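Local coordinates for methyltransferase (Streptococcus pyogenes, PDB 2ESR), which probably transfers a methyl group from S-adenosylmethionine to a substrate not yet identified, at residues 21-26 with 47-52. Residues are numbered along the deposited sequence; the frame is centred on the assembly and turned at random.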
loop_
_atom_site.group_PDB
_atom_site.type_symbol
_atom_site.label_atom_id
_atom_site.label_comp_id
_atom_site.label_asym_id
_atom_site.label_seq_id
_atom_site.Cartn_x
_atom_site.Cartn_y
_atom_site.Cartn_z
ATOM N N ALA A 21 -15.561 -21.439 -3.199
ATOM C CA ALA A 21 -16.831 -21.278 -2.498
ATOM C C ALA A 21 -16.986 -19.847 -1.993
ATOM O O ALA A 21 -18.019 -19.212 -2.196
ATOM C CB ALA A 21 -16.904 -22.246 -1.333
ATOM N N ILE A 22 -15.952 -19.346 -1.327
ATOM C CA ILE A 22 -15.985 -17.992 -0.802
ATOM C C ILE A 22 -16.264 -16.979 -1.907
ATOM O O ILE A 22 -17.156 -16.141 -1.789
ATOM C CB ILE A 22 -14.647 -17.632 -0.125
ATOM C CG1 ILE A 22 -14.463 -18.491 1.130
ATOM C CG2 ILE A 22 -14.609 -16.143 0.202
ATOM C CD1 ILE A 22 -13.141 -18.265 1.850
ATOM N N PHE A 23 -15.511 -17.060 -2.995
ATOM C CA PHE A 23 -15.701 -16.096 -4.059
ATOM C C PHE A 23 -16.997 -16.230 -4.831
ATOM O O PHE A 23 -17.415 -15.286 -5.496
ATOM C CB PHE A 23 -14.478 -16.090 -4.973
ATOM C CG PHE A 23 -13.315 -15.357 -4.373
ATOM C CD1 PHE A 23 -13.294 -13.963 -4.365
ATOM C CD2 PHE A 23 -12.292 -16.047 -3.732
ATOM C CE1 PHE A 23 -12.278 -13.265 -3.726
ATOM C CE2 PHE A 23 -11.265 -15.359 -3.086
ATOM C CZ PHE A 23 -11.261 -13.960 -3.083
ATOM N N ASN A 24 -17.644 -17.388 -4.732
ATOM C CA ASN A 24 -18.927 -17.564 -5.401
ATOM C C ASN A 24 -19.967 -16.837 -4.561
ATOM O O ASN A 24 -21.051 -16.499 -5.037
ATOM C CB ASN A 24 -19.294 -19.047 -5.522
ATOM C CG ASN A 24 -18.542 -19.740 -6.635
ATOM O OD1 ASN A 24 -18.288 -19.145 -7.684
ATOM N ND2 ASN A 24 -18.194 -21.006 -6.424
HETATM N N MSE A 25 -19.619 -16.590 -3.305
HETATM C CA MSE A 25 -20.508 -15.892 -2.386
HETATM C C MSE A 25 -20.465 -14.387 -2.600
HETATM O O MSE A 25 -21.499 -13.716 -2.589
HETATM C CB MSE A 25 -20.100 -16.156 -0.937
HETATM C CG MSE A 25 -20.320 -17.553 -0.425
HETATM SE SE MSE A 25 -19.684 -17.649 1.404
HETATM C CE MSE A 25 -20.936 -16.430 2.230
ATOM N N ILE A 26 -19.257 -13.863 -2.789
ATOM C CA ILE A 26 -19.057 -12.427 -2.943
ATOM C C ILE A 26 -18.678 -11.935 -4.329
ATOM O O ILE A 26 -18.708 -10.733 -4.583
ATOM C CB ILE A 26 -17.964 -11.930 -1.988
ATOM C CG1 ILE A 26 -16.621 -12.554 -2.384
ATOM C CG2 ILE A 26 -18.320 -12.300 -0.556
ATOM C CD1 ILE A 26 -15.435 -11.980 -1.636
ATOM N N ILE A 47 -4.915 -12.225 -2.732
ATOM C CA ILE A 47 -4.358 -12.559 -4.035
ATOM C C ILE A 47 -5.440 -13.058 -4.992
ATOM O O ILE A 47 -5.502 -12.637 -6.144
ATOM C CB ILE A 47 -3.251 -13.621 -3.892
ATOM C CG1 ILE A 47 -2.115 -13.050 -3.036
ATOM C CG2 ILE A 47 -2.739 -14.047 -5.265
ATOM C CD1 ILE A 47 -1.027 -14.038 -2.706
ATOM N N GLU A 48 -6.308 -13.935 -4.507
ATOM C CA GLU A 48 -7.373 -14.460 -5.354
ATOM C C GLU A 48 -8.345 -13.347 -5.735
ATOM O O GLU A 48 -8.818 -13.294 -6.868
ATOM C CB GLU A 48 -8.110 -15.591 -4.637
ATOM C CG GLU A 48 -9.193 -16.279 -5.456
ATOM C CD GLU A 48 -8.668 -16.905 -6.737
ATOM O OE1 GLU A 48 -7.553 -17.472 -6.719
ATOM O OE2 GLU A 48 -9.381 -16.847 -7.762
ATOM N N ALA A 49 -8.620 -12.438 -4.802
ATOM C CA ALA A 49 -9.542 -11.338 -5.071
ATOM C C ALA A 49 -9.005 -10.445 -6.183
ATOM O O ALA A 49 -9.757 -9.979 -7.033
ATOM C CB ALA A 49 -9.774 -10.512 -3.803
ATOM N N VAL A 50 -7.705 -10.188 -6.165
ATOM C CA VAL A 50 -7.112 -9.360 -7.209
ATOM C C VAL A 50 -7.151 -10.135 -8.525
ATOM O O VAL A 50 -7.420 -9.570 -9.589
ATOM C CB VAL A 50 -5.654 -8.973 -6.855
ATOM C CG1 VAL A 50 -4.980 -8.314 -8.049
ATOM C CG2 VAL A 50 -5.653 -8.010 -5.671
ATOM N N SER A 51 -6.902 -11.437 -8.448
ATOM C CA SER A 51 -6.924 -12.278 -9.642
ATOM C C SER A 51 -8.308 -12.242 -10.285
ATOM O O SER A 51 -8.442 -12.350 -11.508
ATOM C CB SER A 51 -6.565 -13.723 -9.283
ATOM O OG SER A 51 -6.524 -14.539 -10.443
ATOM N N ARG A 52 -9.332 -12.078 -9.455
ATOM C CA ARG A 52 -10.709 -12.048 -9.931
ATOM C C ARG A 52 -11.226 -10.673 -10.330
ATOM O O ARG A 52 -12.390 -10.537 -10.712
ATOM C CB ARG A 52 -11.633 -12.671 -8.879
ATOM C CG ARG A 52 -11.469 -14.182 -8.751
ATOM C CD ARG A 52 -12.240 -14.758 -7.567
ATOM N NE ARG A 52 -12.089 -16.211 -7.476
ATOM C CZ ARG A 52 -12.964 -17.090 -7.962
ATOM N NH1 ARG A 52 -14.063 -16.671 -8.575
ATOM N NH2 ARG A 52 -12.740 -18.393 -7.835
HETATM O O HOH W 1 -15.949 -19.023 -8.956
#
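Phe23 reaches out from helix 19-26 and lays its ring against Glu48, Ala49 and Arg52 on the last turn of helix 44-51 and the residue after it. With chi1 at -77°, CG lies anti to the carbonyl carbon, and the ring is carried across the gap to the other helix. Its far end meets Ala49: CZ stands 3.5 Å from the backbone N, and CE1 is 3.7 Å from CB. CE2 touches the aliphatic part of Glu48 obliquely, 3.3 Å from CG, from the side on which Arg52 lies.

Arg52, extended from CG to NE, runs obliquely past the CB end of the ring, its CD 3.4 Å from Phe23 CG. The guanidinium and ring planes are 3° apart, yet displaced: what sits under one guanidinium face is Phe23 CB, near the rim, rather than the ring centre. Glu48, bent at chi2 (59°), folds its carboxylate back so that OE2 takes a weak, angled hydrogen bond from Arg52 NE, a 2.8 Å salt bridge. On the outer side, one water donates to Asn24 OD1 at 2.7 Å and accepts from Arg52 NH1, which also bonds to Pro28 O.

Phe105 and Leu103 of strand 101-106 line the inner side of this contact, so the two helices pack together on one face of the Rossmann-like sheet. Aliphatic carbons of Glu48 and Arg52 lie against the buried ring, the carboxylate further out; Pro28 O, the water and, weakly, Glu48 probably steady the guanidinium and compensate its charge while its face covers apolar carbon.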